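Local coordinates for protein 3-isopropylmalate dehydratase small subunit (Campylobacter jejuni, PDB 3Q3W) that catalyses, as the small subunit of isopropylmalate isomerase, the interconversion of 2-isopropylmalate and 3-isopropylmalate through 2-isopropylmaleate, at residues 144-156 with 164-176. Sequence-based numbering, arbitrary orientation. Where two conformers were deposited one is given.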
ATOM      1  N   LYS A 144     -14.194   2.647  -7.347  1.00 31.58           N
ATOM      2  CA  LYS A 144     -13.003   2.884  -6.580  1.00 30.04           C
ATOM      3  C   LYS A 144     -11.724   2.462  -7.306  1.00 30.00           C
ATOM      4  O   LYS A 144     -10.602   2.586  -6.747  1.00 28.65           O
ATOM      5  CB  LYS A 144     -13.107   2.117  -5.244  1.00 28.69           C
ATOM      6  CG  LYS A 144     -14.314   2.472  -4.380  1.00 27.91           C
ATOM      7  CD  LYS A 144     -14.389   3.966  -4.104  1.00 26.04           C
ATOM      8  CE  LYS A 144     -15.287   4.261  -2.908  1.00 24.58           C
ATOM      9  NZ  LYS A 144     -15.649   5.699  -2.790  1.00 29.34           N
ATOM     10  N   ASN A 145     -11.881   1.928  -8.518  1.00 29.33           N
ATOM     11  CA  ASN A 145     -10.762   1.346  -9.243  1.00 27.86           C
ATOM     12  C   ASN A 145      -9.813   2.407  -9.725  1.00 29.66           C
ATOM     13  O   ASN A 145     -10.250   3.450 -10.232  1.00 27.93           O
ATOM     14  CB  ASN A 145     -11.271   0.535 -10.411  1.00 28.58           C
ATOM     15  CG  ASN A 145     -11.840  -0.764  -9.983  1.00 30.43           C
ATOM     16  OD1 ASN A 145     -11.100  -1.623  -9.525  1.00 33.89           O
ATOM     17  ND2 ASN A 145     -13.172  -0.916 -10.070  1.00 34.16           N
ATOM     18  N   ILE A 146      -8.515   2.153  -9.505  1.00 30.12           N
ATOM     19  CA  ILE A 146      -7.435   2.899 -10.092  1.00 31.47           C
ATOM     20  C   ILE A 146      -6.635   1.926 -10.956  1.00 32.78           C
ATOM     21  O   ILE A 146      -6.542   0.741 -10.651  1.00 31.96           O
ATOM     22  CB  ILE A 146      -6.553   3.573  -9.033  1.00 30.18           C
ATOM     23  CG1 ILE A 146      -7.352   4.694  -8.336  1.00 32.02           C
ATOM     24  CG2 ILE A 146      -5.255   4.098  -9.692  1.00 32.06           C
ATOM     25  CD1 ILE A 146      -6.666   5.380  -7.163  1.00 30.43           C
ATOM     26  N   GLU A 147      -6.109   2.398 -12.082  1.00 36.42           N
ATOM     27  CA  GLU A 147      -5.209   1.553 -12.887  1.00 37.08           C
ATOM     28  C   GLU A 147      -3.787   2.095 -12.885  1.00 37.97           C
ATOM     29  O   GLU A 147      -3.573   3.287 -12.926  1.00 37.92           O
ATOM     30  CB  GLU A 147      -5.718   1.377 -14.321  1.00 39.32           C
ATOM     31  CG  GLU A 147      -4.993   0.241 -15.055  1.00 41.91           C
ATOM     32  CD  GLU A 147      -5.661  -0.208 -16.348  1.00 47.71           C
ATOM     33  OE1 GLU A 147      -6.845   0.095 -16.573  1.00 51.65           O
ATOM     34  OE2 GLU A 147      -4.987  -0.887 -17.146  1.00 50.85           O
ATOM     35  N   ILE A 148      -2.807   1.185 -12.820  1.00 37.42           N
ATOM     36  CA  ILE A 148      -1.393   1.568 -12.757  1.00 37.42           C
ATOM     37  C   ILE A 148      -0.626   0.754 -13.766  1.00 37.79           C
ATOM     38  O   ILE A 148      -0.754  -0.459 -13.774  1.00 38.10           O
ATOM     39  CB  ILE A 148      -0.778   1.299 -11.399  1.00 35.17           C
ATOM     40  CG1 ILE A 148      -1.515   2.063 -10.302  1.00 35.52           C
ATOM     41  CG2 ILE A 148       0.737   1.657 -11.436  1.00 34.75           C
ATOM     42  CD1 ILE A 148      -1.370   1.474  -8.872  1.00 31.19           C
ATOM     43  N   SER A 149       0.135   1.427 -14.634  1.00 39.40           N
ATOM     44  CA  SER A 149       1.050   0.770 -15.546  1.00 38.90           C
ATOM     45  C   SER A 149       2.486   1.069 -15.112  1.00 38.39           C
ATOM     46  O   SER A 149       2.920   2.219 -15.103  1.00 38.93           O
ATOM     47  CB  SER A 149       0.826   1.277 -16.983  1.00 41.24           C
ATOM     48  OG  SER A 149       1.761   0.700 -17.886  1.00 41.97           O
ATOM     49  N   LEU A 150       3.249   0.041 -14.783  1.00 37.79           N
ATOM     50  CA  LEU A 150       4.653   0.252 -14.412  1.00 37.86           C
ATOM     51  C   LEU A 150       5.511   0.353 -15.667  1.00 40.23           C
ATOM     52  O   LEU A 150       6.644   0.835 -15.605  1.00 41.30           O
ATOM     53  CB  LEU A 150       5.173  -0.856 -13.511  1.00 36.11           C
ATOM     54  CG  LEU A 150       6.648  -0.819 -13.110  1.00 34.67           C
ATOM     55  CD1 LEU A 150       7.019   0.446 -12.416  1.00 34.62           C
ATOM     56  CD2 LEU A 150       6.908  -1.977 -12.250  1.00 35.03           C
ATOM     57  N   LEU A 151       4.985  -0.100 -16.806  1.00 41.45           N
ATOM     58  CA  LEU A 151       5.634   0.122 -18.096  1.00 43.25           C
ATOM     59  C   LEU A 151       5.651   1.582 -18.458  1.00 44.81           C
ATOM     60  O   LEU A 151       6.676   2.101 -18.840  1.00 45.34           O
ATOM     61  CB  LEU A 151       4.926  -0.612 -19.214  1.00 44.38           C
ATOM     62  CG  LEU A 151       5.128  -2.113 -19.236  1.00 44.59           C
ATOM     63  CD1 LEU A 151       4.311  -2.715 -20.385  1.00 46.74           C
ATOM     64  CD2 LEU A 151       6.596  -2.442 -19.390  1.00 45.94           C
ATOM     65  N   GLU A 152       4.515   2.243 -18.340  1.00 44.58           N
ATOM     66  CA  GLU A 152       4.431   3.635 -18.730  1.00 47.88           C
ATOM     67  C   GLU A 152       4.753   4.560 -17.599  1.00 47.59           C
ATOM     68  O   GLU A 152       4.906   5.756 -17.824  1.00 50.05           O
ATOM     69  CB  GLU A 152       3.042   3.963 -19.249  1.00 48.61           C
ATOM     70  CG  GLU A 152       2.760   3.383 -20.592  1.00 52.97           C
ATOM     71  CD  GLU A 152       1.310   3.541 -20.945  1.00 59.06           C
ATOM     72  OE1 GLU A 152       0.686   4.518 -20.463  1.00 61.58           O
ATOM     73  OE2 GLU A 152       0.793   2.683 -21.693  1.00 62.57           O
ATOM     74  N   LYS A 153       4.901   3.996 -16.405  1.00 45.02           N
ATOM     75  CA  LYS A 153       5.052   4.739 -15.167  1.00 44.55           C
ATOM     76  C   LYS A 153       3.970   5.810 -15.053  1.00 45.09           C
ATOM     77  O   LYS A 153       4.245   7.009 -14.858  1.00 46.20           O
ATOM     78  CB  LYS A 153       6.460   5.304 -15.006  1.00 45.70           C
ATOM     79  CG  LYS A 153       7.553   4.236 -14.907  1.00 46.19           C
ATOM     80  CD  LYS A 153       8.967   4.824 -14.589  1.00 45.12           C
ATOM     81  CE  LYS A 153       9.712   5.269 -15.795  1.00 48.96           C
ATOM     82  NZ  LYS A 153      11.155   5.569 -15.472  1.00 46.69           N
ATOM     83  N   ARG A 154       2.733   5.348 -15.188  1.00 44.47           N
ATOM     84  CA  ARG A 154       1.534   6.195 -15.067  1.00 45.36           C
ATOM     85  C   ARG A 154       0.427   5.565 -14.155  1.00 42.73           C
ATOM     86  O   ARG A 154       0.387   4.349 -13.970  1.00 41.32           O
ATOM     87  CB  ARG A 154       0.968   6.485 -16.450  1.00 47.50           C
ATOM     88  CG  ARG A 154       1.917   7.311 -17.346  1.00 51.83           C
ATOM     89  CD  ARG A 154       1.299   7.707 -18.696  1.00 56.71           C
ATOM     90  NE  ARG A 154       1.853   8.968 -19.233  1.00 59.03           N
ATOM     91  CZ  ARG A 154       3.104   9.147 -19.660  1.00 63.69           C
ATOM     92  NH1 ARG A 154       3.469  10.345 -20.132  1.00 66.68           N
ATOM     93  NH2 ARG A 154       4.000   8.148 -19.648  1.00 61.91           N
ATOM     94  N   VAL A 155      -0.424   6.426 -13.590  1.00 42.17           N
ATOM     95  CA  VAL A 155      -1.608   6.064 -12.822  1.00 40.64           C
ATOM     96  C   VAL A 155      -2.837   6.683 -13.475  1.00 43.10           C
ATOM     97  O   VAL A 155      -2.838   7.896 -13.844  1.00 45.07           O
ATOM     98  CB  VAL A 155      -1.491   6.555 -11.366  1.00 40.12           C
ATOM     99  CG1 VAL A 155      -2.789   6.317 -10.613  1.00 34.65           C
ATOM    100  CG2 VAL A 155      -0.290   5.879 -10.689  1.00 38.03           C
ATOM    101  N   PHE A 156      -3.841   5.848 -13.713  1.00 42.13           N
ATOM    102  CA  PHE A 156      -5.023   6.243 -14.461  1.00 44.35           C
ATOM    103  C   PHE A 156      -6.177   6.169 -13.492  1.00 45.17           C
ATOM    104  O   PHE A 156      -6.474   5.083 -12.983  1.00 44.23           O
ATOM    105  CB  PHE A 156      -5.272   5.288 -15.640  1.00 44.49           C
ATOM    106  CG  PHE A 156      -4.107   5.165 -16.596  1.00 47.84           C
ATOM    107  CD1 PHE A 156      -4.042   5.957 -17.748  1.00 49.09           C
ATOM    108  CD2 PHE A 156      -3.069   4.262 -16.350  1.00 47.64           C
ATOM    109  CE1 PHE A 156      -2.980   5.854 -18.646  1.00 51.02           C
ATOM    110  CE2 PHE A 156      -1.984   4.150 -17.248  1.00 49.07           C
ATOM    111  CZ  PHE A 156      -1.937   4.965 -18.410  1.00 50.33           C
ATOM    112  N   PHE A 164       4.892   9.005 -12.605  1.00 48.44           N
ATOM    113  CA  PHE A 164       5.804   8.794 -11.475  1.00 46.21           C
ATOM    114  C   PHE A 164       7.191   8.236 -11.876  1.00 46.71           C
ATOM    115  O   PHE A 164       7.384   7.669 -12.938  1.00 44.94           O
ATOM    116  CB  PHE A 164       5.141   7.887 -10.415  1.00 44.08           C
ATOM    117  CG  PHE A 164       4.915   6.447 -10.860  1.00 41.36           C
ATOM    118  CD1 PHE A 164       5.816   5.450 -10.518  1.00 41.95           C
ATOM    119  CD2 PHE A 164       3.790   6.094 -11.593  1.00 43.86           C
ATOM    120  CE1 PHE A 164       5.626   4.145 -10.942  1.00 40.32           C
ATOM    121  CE2 PHE A 164       3.585   4.775 -12.007  1.00 41.96           C
ATOM    122  CZ  PHE A 164       4.494   3.806 -11.664  1.00 41.23           C
ATOM    123  N   ASP A 165       8.138   8.393 -10.972  1.00 47.50           N
ATOM    124  CA  ASP A 165       9.499   7.911 -11.158  1.00 48.66           C
ATOM    125  C   ASP A 165       9.733   6.587 -10.458  1.00 45.32           C
ATOM    126  O   ASP A 165       9.075   6.284  -9.485  1.00 43.14           O
ATOM    127  CB  ASP A 165      10.487   8.928 -10.575  1.00 51.14           C
ATOM    128  CG  ASP A 165      10.709  10.092 -11.485  1.00 58.23           C
ATOM    129  OD1 ASP A 165      10.797   9.849 -12.714  1.00 64.33           O
ATOM    130  OD2 ASP A 165      10.804  11.239 -10.979  1.00 64.40           O
ATOM    131  N   LEU A 166      10.718   5.826 -10.936  1.00 44.45           N
ATOM    132  CA  LEU A 166      11.229   4.691 -10.188  1.00 42.05           C
ATOM    133  C   LEU A 166      12.578   4.272 -10.733  1.00 42.41           C
ATOM    134  O   LEU A 166      12.757   4.146 -11.953  1.00 44.87           O
ATOM    135  CB  LEU A 166      10.276   3.488 -10.267  1.00 38.75           C
ATOM    136  CG  LEU A 166      10.438   2.464  -9.142  1.00 36.29           C
ATOM    137  CD1 LEU A 166       9.787   2.976  -7.856  1.00 35.90           C
ATOM    138  CD2 LEU A 166       9.826   1.135  -9.549  1.00 33.52           C
ATOM    139  N   ASP A 167      13.525   4.073  -9.828  1.00 41.75           N
ATOM    140  CA  ASP A 167      14.865   3.578 -10.177  1.00 42.31           C
ATOM    141  C   ASP A 167      14.726   2.445 -11.209  1.00 40.63           C
ATOM    142  O   ASP A 167      13.905   1.562 -11.004  1.00 37.18           O
ATOM    143  CB  ASP A 167      15.470   3.051  -8.858  1.00 42.06           C
ATOM    144  CG  ASP A 167      16.725   2.231  -9.046  1.00 45.12           C
ATOM    145  OD1 ASP A 167      17.812   2.829  -9.115  1.00 49.75           O
ATOM    146  OD2 ASP A 167      16.640   0.977  -9.049  1.00 47.49           O
ATOM    147  N   ASP A 168      15.525   2.435 -12.287  1.00 41.83           N
ATOM    148  CA  ASP A 168      15.398   1.403 -13.328  1.00 41.40           C
ATOM    149  C   ASP A 168      15.579  -0.028 -12.806  1.00 39.94           C
ATOM    150  O   ASP A 168      14.937  -0.963 -13.297  1.00 38.33           O
ATOM    151  CB  ASP A 168      16.388   1.617 -14.472  1.00 44.94           C
ATOM    152  CG  ASP A 168      15.957   2.704 -15.463  1.00 46.32           C
ATOM    153  OD1 ASP A 168      14.759   2.948 -15.696  1.00 47.62           O
ATOM    154  OD2 ASP A 168      16.868   3.292 -16.055  1.00 52.09           O
ATOM    155  N   PHE A 169      16.457  -0.204 -11.835  1.00 39.25           N
ATOM    156  CA  PHE A 169      16.744  -1.530 -11.327  1.00 38.49           C
ATOM    157  C   PHE A 169      15.530  -2.072 -10.591  1.00 36.27           C
ATOM    158  O   PHE A 169      15.120  -3.209 -10.844  1.00 35.27           O
ATOM    159  CB  PHE A 169      17.981  -1.524 -10.429  1.00 38.78           C
ATOM    160  CG  PHE A 169      18.239  -2.821  -9.764  1.00 39.56           C
ATOM    161  CD1 PHE A 169      18.534  -3.945 -10.518  1.00 40.13           C
ATOM    162  CD2 PHE A 169      18.155  -2.931  -8.389  1.00 39.70           C
ATOM    163  CE1 PHE A 169      18.759  -5.164  -9.914  1.00 40.19           C
ATOM    164  CE2 PHE A 169      18.399  -4.117  -7.770  1.00 42.13           C
ATOM    165  CZ  PHE A 169      18.709  -5.255  -8.521  1.00 41.04           C
ATOM    166  N   HIS A 170      14.946  -1.269  -9.699  1.00 35.60           N
ATOM    167  CA  HIS A 170      13.727  -1.686  -8.981  1.00 34.52           C
ATOM    168  C   HIS A 170      12.613  -1.985  -9.963  1.00 33.26           C
ATOM    169  O   HIS A 170      11.868  -2.937  -9.787  1.00 31.22           O
ATOM    170  CB  HIS A 170      13.254  -0.620  -8.001  1.00 34.77           C
ATOM    171  CG  HIS A 170      14.112  -0.512  -6.790  1.00 40.14           C
ATOM    172  ND1 HIS A 170      14.557  -1.623  -6.102  1.00 46.25           N
ATOM    173  CD2 HIS A 170      14.603   0.563  -6.133  1.00 44.90           C
ATOM    174  CE1 HIS A 170      15.303  -1.232  -5.085  1.00 48.54           C
ATOM    175  NE2 HIS A 170      15.341   0.089  -5.076  1.00 47.65           N
ATOM    176  N   ARG A 171      12.518  -1.157 -11.003  1.00 33.78           N
ATOM    177  CA  ARG A 171      11.441  -1.284 -11.972  1.00 33.33           C
ATOM    178  C   ARG A 171      11.569  -2.564 -12.740  1.00 32.51           C
ATOM    179  O   ARG A 171      10.589  -3.270 -12.890  1.00 31.48           O
ATOM    180  CB  ARG A 171      11.410  -0.116 -12.936  1.00 33.83           C
ATOM    181  CG  ARG A 171      10.557  -0.330 -14.202  1.00 35.48           C
ATOM    182  CD  ARG A 171      10.223   1.037 -14.810  1.00 36.83           C
ATOM    183  NE  ARG A 171       9.590   1.007 -16.126  1.00 37.61           N
ATOM    184  CZ  ARG A 171      10.216   0.917 -17.298  1.00 40.63           C
ATOM    185  NH1 ARG A 171      11.526   0.763 -17.378  1.00 42.40           N
ATOM    186  NH2 ARG A 171       9.505   0.957 -18.425  1.00 43.64           N
ATOM    187  N   ILE A 172      12.764  -2.872 -13.217  1.00 33.30           N
ATOM    188  CA  ILE A 172      12.909  -4.075 -14.006  1.00 33.60           C
ATOM    189  C   ILE A 172      12.700  -5.315 -13.155  1.00 32.73           C
ATOM    190  O   ILE A 172      12.132  -6.264 -13.660  1.00 32.74           O
ATOM    191  CB  ILE A 172      14.229  -4.139 -14.816  1.00 35.85           C
ATOM    192  CG1 ILE A 172      14.116  -5.147 -15.982  1.00 36.86           C
ATOM    193  CG2 ILE A 172      15.446  -4.483 -13.924  1.00 33.21           C
ATOM    194  CD1 ILE A 172      13.035  -4.843 -17.149  1.00 39.41           C
ATOM    195  N   CYS A 173      13.170  -5.313 -11.904  1.00 31.73           N
ATOM    196  CA  CYS A 173      12.839  -6.393 -10.965  1.00 32.54           C
ATOM    197  C   CYS A 173      11.322  -6.595 -10.862  1.00 31.64           C
ATOM    198  O   CYS A 173      10.872  -7.711 -11.023  1.00 33.75           O
ATOM    199  CB  CYS A 173      13.470  -6.166  -9.589  1.00 31.94           C
ATOM    200  SG  CYS A 173      15.300  -6.287  -9.577  1.00 35.32           S
ATOM    201  N   LEU A 174      10.536  -5.531 -10.659  1.00 31.00           N
ATOM    202  CA  LEU A 174       9.082  -5.662 -10.549  0.60 30.11           C
ATOM    203  C   LEU A 174       8.480  -6.135 -11.873  1.00 31.00           C
ATOM    204  O   LEU A 174       7.644  -7.016 -11.887  1.00 30.88           O
ATOM    205  CB  LEU A 174       8.434  -4.333 -10.146  0.60 30.11           C
ATOM    206  CG  LEU A 174       8.727  -3.826  -8.726  0.60 30.28           C
ATOM    207  CD1 LEU A 174       8.374  -2.356  -8.570  0.60 30.65           C
ATOM    208  CD2 LEU A 174       7.967  -4.626  -7.746  0.60 29.70           C
ATOM    209  N   LEU A 175       8.915  -5.545 -12.993  1.00 32.11           N
ATOM    210  CA  LEU A 175       8.393  -5.978 -14.294  1.00 34.16           C
ATOM    211  C   LEU A 175       8.661  -7.464 -14.617  1.00 35.33           C
ATOM    212  O   LEU A 175       7.824  -8.151 -15.191  1.00 35.67           O
ATOM    213  CB  LEU A 175       8.944  -5.091 -15.448  1.00 35.54           C
ATOM    214  CG  LEU A 175       8.572  -3.600 -15.482  1.00 34.95           C
ATOM    215  CD1 LEU A 175       9.394  -2.919 -16.583  1.00 34.59           C
ATOM    216  CD2 LEU A 175       7.051  -3.333 -15.700  1.00 33.54           C
ATOM    217  N   GLU A 176       9.831  -7.967 -14.258  1.00 36.51           N
ATOM    218  CA  GLU A 176      10.156  -9.362 -14.532  1.00 37.78           C
ATOM    219  C   GLU A 176       9.962 -10.276 -13.319  1.00 38.19           C
ATOM    220  O   GLU A 176      10.186 -11.471 -13.416  1.00 39.29           O
ATOM    221  CB  GLU A 176      11.599  -9.452 -15.048  1.00 39.80           C
ATOM    222  CG  GLU A 176      11.852  -8.669 -16.313  1.00 41.66           C
ATOM    223  CD  GLU A 176      11.196  -9.315 -17.513  1.00 47.55           C
ATOM    224  OE1 GLU A 176      11.324 -10.548 -17.623  1.00 51.22           O
ATOM    225  OE2 GLU A 176      10.552  -8.611 -18.339  1.00 52.08           O
TER
HETATM  226  O   HOH W   1      12.649   3.416 -14.292  1.00 16.86           O
HETATM  227  O   HOH W   2      11.991   7.232 -13.001  1.00 18.28           O
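The backbone N-H of Phe164 donates to Lys153 O from above the carbonyl plane, with N and O 3.1 Å apart. Its ring turns back against the hairpin turn, where chi1 at 67° holds it close over its own backbone and against Lys153. Lys153 CB sits over the ring face, 4.1 Å from the centroid, a CH-pi contact. Leu150 CD1 meets the ring edge. Two waters bridge Lys153 NZ to this segment: one donates to Leu166 O and Asp168 OD1, the other donates to Asp165 OD1 and accepts from Leu166 N. They link the lysine to both acids without a direct salt bridge. Asp167 N-caps the helix through OD2 and His170 N. Arg171 reaches the turn with its chain extended. NE donates to Leu150 O at 3.0 Å, in the guanidinium plane, and NH2 to Leu151 O at 3.1 Å, on a lone pair. These two bonds fix the guanidinium's rotation, while CG of Arg171 packs on Leu150 CD1. Leu174 CB touches Leu150 CD2 at 3.5 Å, and Leu175 CD2 lies between Leu150 CG and Leu151 CD2. The contact joins helix 168-176 to the G1-bulge turn between strands 145-149 and 154-157. Helix 110-118 and strand 122-125 also pack against Leu166 and Leu174.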